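Local coordinates for protein choline kinase (Cryptosporidium parvum, PDB 3MES) that probably phosphorylates choline, and possibly ethanolamine, with ATP as phosphate donor, and binds ADP and magnesium, at residues 205-208 with 209-212; 168-171 with 172-176; 414-417 with 418-421. All blocks are in the same frame, centred on the assembly; numbering follows the deposited sequence.

Interaction 1 (205-208 with 209-212)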
loop_
_atom_site.group_PDB
_atom_site.type_symbol
_atom_site.label_atom_id
_atom_site.label_comp_id
_atom_site.label_asym_id
_atom_site.label_seq_id
_atom_site.Cartn_x
_atom_site.Cartn_y
_atom_site.Cartn_z
ATOM N N TRP B 205 -30.678 -15.972 3.170
ATOM C CA TRP B 205 -30.420 -16.489 1.829
ATOM C C TRP B 205 -30.782 -17.966 1.700
ATOM O O TRP B 205 -31.056 -18.451 0.600
ATOM C CB TRP B 205 -28.969 -16.240 1.406
ATOM C CG TRP B 205 -28.670 -14.794 1.152
ATOM C CD1 TRP B 205 -29.570 -13.766 1.118
ATOM C CD2 TRP B 205 -27.391 -14.218 0.856
ATOM N NE1 TRP B 205 -28.927 -12.584 0.840
ATOM C CE2 TRP B 205 -27.590 -12.833 0.673
ATOM C CE3 TRP B 205 -26.097 -14.734 0.734
ATOM C CZ2 TRP B 205 -26.544 -11.960 0.374
ATOM C CZ3 TRP B 205 -25.060 -13.867 0.442
ATOM C CH2 TRP B 205 -25.290 -12.495 0.264
ATOM N N ARG B 206 -30.791 -18.680 2.823
ATOM C CA ARG B 206 -31.224 -20.072 2.822
ATOM C C ARG B 206 -32.672 -20.171 2.361
ATOM O O ARG B 206 -33.017 -21.020 1.541
ATOM C CB ARG B 206 -31.086 -20.686 4.213
ATOM C CG ARG B 206 -31.653 -22.091 4.314
ATOM C CD ARG B 206 -31.593 -22.603 5.739
ATOM N NE ARG B 206 -32.316 -21.728 6.659
ATOM C CZ ARG B 206 -32.343 -21.892 7.977
ATOM N NH1 ARG B 206 -31.687 -22.900 8.537
ATOM N NH2 ARG B 206 -33.024 -21.046 8.738
ATOM N N GLU B 207 -33.514 -19.292 2.895
ATOM C CA GLU B 207 -34.928 -19.274 2.545
ATOM C C GLU B 207 -35.154 -18.864 1.092
ATOM O O GLU B 207 -36.023 -19.416 0.420
ATOM C CB GLU B 207 -35.709 -18.364 3.495
ATOM C CG GLU B 207 -35.803 -18.909 4.909
ATOM C CD GLU B 207 -36.308 -20.339 4.940
ATOM O OE1 GLU B 207 -37.192 -20.673 4.120
ATOM O OE2 GLU B 207 -35.823 -21.128 5.780
ATOM N N GLU B 208 -34.375 -17.905 0.605
ATOM C CA GLU B 208 -34.474 -17.504 -0.795
ATOM C C GLU B 208 -34.128 -18.676 -1.713
ATOM O O GLU B 208 -34.740 -18.854 -2.766
ATOM C CB GLU B 208 -33.577 -16.299 -1.095
ATOM C CG GLU B 208 -34.121 -14.970 -0.579
ATOM C CD GLU B 208 -33.290 -13.776 -1.024
ATOM O OE1 GLU B 208 -33.347 -12.724 -0.352
ATOM O OE2 GLU B 208 -32.578 -13.884 -2.043
ATOM N N ALA B 209 -33.150 -19.478 -1.304
ATOM C CA ALA B 209 -32.753 -20.653 -2.075
ATOM C C ALA B 209 -33.894 -21.663 -2.174
ATOM O O ALA B 209 -34.247 -22.105 -3.267
ATOM C CB ALA B 209 -31.515 -21.297 -1.468
ATOM N N LYS B 210 -34.465 -22.032 -1.030
ATOM C CA LYS B 210 -35.622 -22.924 -1.007
ATOM C C LYS B 210 -36.630 -22.539 -2.083
ATOM O O LYS B 210 -37.025 -23.363 -2.907
ATOM C CB LYS B 210 -36.307 -22.884 0.360
ATOM C CG LYS B 210 -35.882 -23.977 1.325
ATOM C CD LYS B 210 -34.539 -23.682 1.960
ATOM C CE LYS B 210 -34.397 -24.415 3.284
ATOM N NZ LYS B 210 -35.415 -23.950 4.271
ATOM N N ILE B 211 -37.045 -21.277 -2.060
ATOM C CA ILE B 211 -38.001 -20.758 -3.030
ATOM C C ILE B 211 -37.580 -21.074 -4.463
ATOM O O ILE B 211 -38.370 -21.596 -5.252
ATOM C CB ILE B 211 -38.176 -19.234 -2.874
ATOM C CG1 ILE B 211 -38.802 -18.910 -1.514
ATOM C CG2 ILE B 211 -39.029 -18.677 -4.008
ATOM C CD1 ILE B 211 -38.824 -17.432 -1.187
ATOM N N GLN B 212 -36.334 -20.753 -4.796
ATOM C CA GLN B 212 -35.813 -21.008 -6.134
ATOM C C GLN B 212 -35.799 -22.501 -6.454
ATOM O O GLN B 212 -36.174 -22.911 -7.553
ATOM C CB GLN B 212 -34.412 -20.414 -6.293
ATOM C CG GLN B 212 -34.393 -18.894 -6.346
ATOM C CD GLN B 212 -35.213 -18.346 -7.499
ATOM O OE1 GLN B 212 -35.758 -17.245 -7.420
ATOM N NE2 GLN B 212 -35.307 -19.117 -8.578
#

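Interaction 2 (168-171 with 172-176)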
loop_
_atom_site.group_PDB
_atom_site.type_symbol
_atom_site.label_atom_id
_atom_site.label_comp_id
_atom_site.label_asym_id
_atom_site.label_seq_id
_atom_site.Cartn_x
_atom_site.Cartn_y
_atom_site.Cartn_z
ATOM N N CYS B 168 -0.833 -8.923 -1.555
ATOM C CA CYS B 168 -1.560 -9.480 -0.422
ATOM C C CYS B 168 -1.598 -8.517 0.759
ATOM O O CYS B 168 -2.664 -8.237 1.312
ATOM C CB CYS B 168 -0.932 -10.804 0.016
ATOM S SG CYS B 168 -1.715 -11.535 1.467
ATOM N N VAL B 169 -0.431 -8.008 1.139
ATOM C CA VAL B 169 -0.321 -7.154 2.319
ATOM C C VAL B 169 -0.946 -5.766 2.155
ATOM O O VAL B 169 -1.308 -5.134 3.147
ATOM C CB VAL B 169 1.138 -7.009 2.791
ATOM C CG1 VAL B 169 1.670 -8.352 3.277
ATOM C CG2 VAL B 169 2.008 -6.443 1.673
ATOM N N GLU B 170 -1.071 -5.285 0.921
ATOM C CA GLU B 170 -1.736 -3.999 0.712
ATOM C C GLU B 170 -3.240 -4.106 0.945
ATOM O O GLU B 170 -3.851 -3.209 1.524
ATOM C CB GLU B 170 -1.464 -3.417 -0.676
ATOM C CG GLU B 170 -2.313 -2.177 -0.954
ATOM C CD GLU B 170 -1.795 -1.330 -2.098
ATOM O OE1 GLU B 170 -0.987 -1.833 -2.908
ATOM O OE2 GLU B 170 -2.201 -0.152 -2.186
ATOM N N VAL B 171 -3.835 -5.206 0.497
ATOM C CA VAL B 171 -5.253 -5.436 0.742
ATOM C C VAL B 171 -5.533 -5.592 2.237
ATOM O O VAL B 171 -6.489 -5.016 2.757
ATOM C CB VAL B 171 -5.786 -6.655 -0.040
ATOM C CG1 VAL B 171 -4.690 -7.688 -0.226
ATOM C CG2 VAL B 171 -7.001 -7.255 0.660
ATOM N N ALA B 172 -4.689 -6.358 2.927
ATOM C CA ALA B 172 -4.836 -6.546 4.370
ATOM C C ALA B 172 -4.775 -5.207 5.091
ATOM O O ALA B 172 -5.440 -5.006 6.106
ATOM C CB ALA B 172 -3.764 -7.496 4.908
ATOM N N LYS B 173 -3.976 -4.289 4.558
ATOM C CA LYS B 173 -3.856 -2.955 5.134
ATOM C C LYS B 173 -5.136 -2.154 4.917
ATOM O O LYS B 173 -5.602 -1.456 5.818
ATOM C CB LYS B 173 -2.673 -2.207 4.516
ATOM C CG LYS B 173 -2.425 -0.841 5.139
ATOM C CD LYS B 173 -2.098 0.190 4.082
ATOM C CE LYS B 173 -3.254 0.345 3.113
ATOM N NZ LYS B 173 -2.965 1.357 2.061
ATOM N N ASN B 174 -5.691 -2.258 3.712
ATOM C CA ASN B 174 -6.932 -1.571 3.360
ATOM C C ASN B 174 -8.130 -2.122 4.122
ATOM O O ASN B 174 -8.945 -1.363 4.641
ATOM C CB ASN B 174 -7.184 -1.662 1.853
ATOM C CG ASN B 174 -6.115 -0.965 1.042
ATOM O OD1 ASN B 174 -5.854 -1.325 -0.106
ATOM N ND2 ASN B 174 -5.483 0.039 1.640
ATOM N N MET B 175 -8.236 -3.446 4.183
ATOM C CA MET B 175 -9.306 -4.090 4.939
ATOM C C MET B 175 -9.271 -3.630 6.394
ATOM O O MET B 175 -10.310 -3.352 6.993
ATOM C CB MET B 175 -9.192 -5.616 4.856
ATOM C CG MET B 175 -10.319 -6.366 5.552
ATOM S SD MET B 175 -10.126 -8.161 5.513
ATOM C CE MET B 175 -10.399 -8.509 3.779
ATOM N N GLY B 176 -8.069 -3.540 6.954
ATOM C CA GLY B 176 -7.893 -3.084 8.330
ATOM C C GLY B 176 -8.385 -1.666 8.555
ATOM O O GLY B 176 -9.016 -1.375 9.570
HETATM O O HOH W 1 -4.112 0.933 -0.724
#

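Interaction 3 (414-417 with 418-421)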
loop_
_atom_site.group_PDB
_atom_site.type_symbol
_atom_site.label_atom_id
_atom_site.label_comp_id
_atom_site.label_asym_id
_atom_site.label_seq_id
_atom_site.Cartn_x
_atom_site.Cartn_y
_atom_site.Cartn_z
ATOM N N ILE B 414 -8.152 -27.794 13.976
ATOM C CA ILE B 414 -8.715 -26.456 14.114
ATOM C C ILE B 414 -10.154 -26.523 14.618
ATOM O O ILE B 414 -10.577 -25.691 15.418
ATOM C CB ILE B 414 -8.658 -25.671 12.791
ATOM C CG1 ILE B 414 -7.201 -25.418 12.394
ATOM C CG2 ILE B 414 -9.415 -24.359 12.920
ATOM C CD1 ILE B 414 -7.037 -24.569 11.152
ATOM N N LEU B 415 -10.899 -27.516 14.142
ATOM C CA LEU B 415 -12.232 -27.799 14.665
ATOM C C LEU B 415 -12.184 -29.037 15.554
ATOM O O LEU B 415 -11.482 -29.999 15.243
ATOM C CB LEU B 415 -13.231 -28.017 13.528
ATOM C CG LEU B 415 -13.691 -26.796 12.732
ATOM C CD1 LEU B 415 -14.589 -27.226 11.580
ATOM C CD2 LEU B 415 -14.406 -25.793 13.632
ATOM N N PRO B 416 -12.936 -29.017 16.665
ATOM C CA PRO B 416 -13.782 -27.891 17.060
ATOM C C PRO B 416 -13.015 -26.816 17.831
ATOM O O PRO B 416 -11.973 -27.100 18.421
ATOM C CB PRO B 416 -14.819 -28.549 17.970
ATOM C CG PRO B 416 -14.086 -29.694 18.593
ATOM C CD PRO B 416 -13.063 -30.159 17.588
ATOM N N LEU B 417 -13.538 -25.593 17.823
ATOM C CA LEU B 417 -12.901 -24.472 18.513
ATOM C C LEU B 417 -12.601 -24.783 19.971
ATOM O O LEU B 417 -11.513 -24.494 20.465
ATOM C CB LEU B 417 -13.780 -23.220 18.446
ATOM C CG LEU B 417 -13.672 -22.324 17.214
ATOM C CD1 LEU B 417 -12.233 -21.873 17.012
ATOM C CD2 LEU B 417 -14.194 -23.047 15.985
ATOM N N ASN B 418 -13.577 -25.360 20.661
ATOM C CA ASN B 418 -13.462 -25.570 22.100
ATOM C C ASN B 418 -12.346 -26.528 22.511
ATOM O O ASN B 418 -12.090 -26.711 23.700
ATOM C CB ASN B 418 -14.803 -26.018 22.694
ATOM C CG ASN B 418 -15.336 -27.287 22.056
ATOM O OD1 ASN B 418 -14.599 -28.039 21.415
ATOM N ND2 ASN B 418 -16.629 -27.535 22.234
ATOM N N SER B 419 -11.676 -27.130 21.532
ATOM C CA SER B 419 -10.611 -28.085 21.830
ATOM C C SER B 419 -9.225 -27.441 21.873
ATOM O O SER B 419 -8.241 -28.109 22.185
ATOM C CB SER B 419 -10.622 -29.247 20.832
ATOM O OG SER B 419 -10.251 -28.819 19.532
ATOM N N TRP B 420 -9.146 -26.149 21.563
ATOM C CA TRP B 420 -7.860 -25.452 21.580
ATOM C C TRP B 420 -7.967 -23.974 21.955
ATOM O O TRP B 420 -7.169 -23.468 22.745
ATOM C CB TRP B 420 -7.135 -25.612 20.234
ATOM C CG TRP B 420 -7.766 -24.860 19.095
ATOM C CD1 TRP B 420 -8.721 -25.321 18.234
ATOM C CD2 TRP B 420 -7.478 -23.515 18.687
ATOM N NE1 TRP B 420 -9.048 -24.348 17.320
ATOM C CE2 TRP B 420 -8.300 -23.230 17.577
ATOM C CE3 TRP B 420 -6.608 -22.526 19.154
ATOM C CZ2 TRP B 420 -8.277 -21.995 16.927
ATOM C CZ3 TRP B 420 -6.587 -21.301 18.508
ATOM C CH2 TRP B 420 -7.418 -21.046 17.408
ATOM N N LEU B 421 -8.957 -23.290 21.392
ATOM C CA LEU B 421 -9.100 -21.846 21.572
ATOM C C LEU B 421 -8.982 -21.398 23.029
ATOM O O LEU B 421 -8.400 -20.352 23.317
ATOM C CB LEU B 421 -10.427 -21.362 20.983
ATOM C CG LEU B 421 -10.694 -19.856 21.050
ATOM C CD1 LEU B 421 -9.607 -19.076 20.320
ATOM C CD2 LEU B 421 -12.068 -19.526 20.485
#

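Interaction 1 (205-208 with 209-212)
A bend at chi2 in both E207 (-52°) and K210 (78°) folds the two chains until a carboxylate and an ammonium group meet one turn apart on the same helix. OE2 of E207 lies 3.2 Å from NZ of K210, a salt bridge whose hydrogen bond is weak. R206 joins from the preceding position. Its CG stands anti to the backbone N (chi1 174°), which lays the arginine beside K210, both pointing the same way, and brings CG of R206 to 3.7 Å from CE of K210. A long ion pair, 3.7 Å between R206 NE and E207 OE2, completes the network, so two cationic chains share one carboxylate oxygen that probably offsets their mutual proximity. Arginine and lysine suit these sites because each has a long aliphatic stem to lie along the helix and a charged end to carry to the glutamate. Beneath them the regular alpha-helical bonds run from A209 to W205, K210 to R206, I211 to E207 and Q212 to E208; the one from K210 N to R206 O measures 3.1 Å. On another side, E208 sends OE1 to the backbone N of F117, while the small A209 is buried against I376. This stretch of helix 198-214 is thus polar along one surface and packed along others. Helix 222-231 meets R206 and K210 through L229, and Y225 also touches K210. Helix 364-376 receives W205 on T370, R206 on L373, and the indole of W205 against W374, a residue of the decamethonium pocket.

Interaction 2 (168-171 with 172-176)
Four successive backbone bonds join 168-171 to 172-176 as one alpha-helical turn passes into the next. M175 N approaches V171 O at 2.7 Å with a nearly straight N-H...O angle of 176°. The bond from K173 N to V169 O, 3.1 Å long, is more bent, and its donor stands 39° out of the carbonyl plane. N174 N reaches E170 O at 3.0 Å, while the bond from A172 N to C168 O is less certainly placed. Among the side chains, E170, with CG anti to its own N (chi1 172°), extends from the helix toward the backbone N of I281, whereas K173 bends at chi2 and chi3. Their charged ends stay 4.6 Å apart from OE2 of E170 to NZ of K173, too far for a salt bridge, and a water links them: it donates to E170 OE2 at 2.6 Å and accepts from K173 NZ at 3.0 Å. The same OE2 also accepts from I281 N, a second partner that helps hold the carboxylate in place. Apolar C168, A172, V171 and M175 suit the inward surface, where F333 of helix 327-342 meets C168 and A172, and Y301 of helix 294-303 meets V171 and M175. V169 touches V169 of the second subunit, and E170 packs on K173 of that subunit. V171 and M175 also pack on L269, in the loop that carries the magnesium ligand E271; a buried helix behind this metal-binding loop is consistent with the C-terminal lobe of the protein-kinase-like fold of choline kinases.

Interaction 3 (414-417 with 418-421)
P416 and S419 close the first of two overlapping type I beta turns, a short 3-10 segment in the tail that follows helix 391-411. The carbonyl oxygen of P416, which follows a cis peptide bond, is gripped twice by S419: the hydroxyl OG donates at 2.7 Å in the carbonyl plane, and the backbone N donates at 3.1 Å from above that plane. A short polar serine suits this place, since its OG can turn back to the carbonyl three residues earlier. L417 O has two donors, W420 N at 3.1 Å and L421 N at 3.0 Å, the latter nearly in line with the C=O bond. The third acceptor, I414 O, is served by the indole. W420 holds its CG in the crowded position between N and C (chi1 70°), which brings the ring back over the turn: L417 O stands over its pyrrole end and L421 CB over its centre, on the same face; K358 adds a cation-pi contact. Leucines and I414 supply the apolar side, with V362 of helix 351-362 touching I414, L415 and L417. At the ring edge, W420 NE1 donates to I414 O at 2.8 Å, with the oxygen 11° out of the indole plane.

Along the chain interaction 2 comes first, then interaction 1, then interaction 3. The first two lie on successive helices, 165-179 and 198-214, yet their centres are 33 Å apart, on opposite sides of the chain's centre. Interaction 3 sits in the loop after helix 391-411, with its centre 31 Å from that of interaction 1 and 27 Å from that of interaction 2; none of the three touches another. Each is a contact within its own stretch of chain. Interaction 2 is the one at the subunit interface, interaction 1 lies near the decamethonium pocket, where the W205 side chain is about 7 Å from the ligand, and interaction 3 lies in the tail, which packs on helix 351-362, away from the annotated sites.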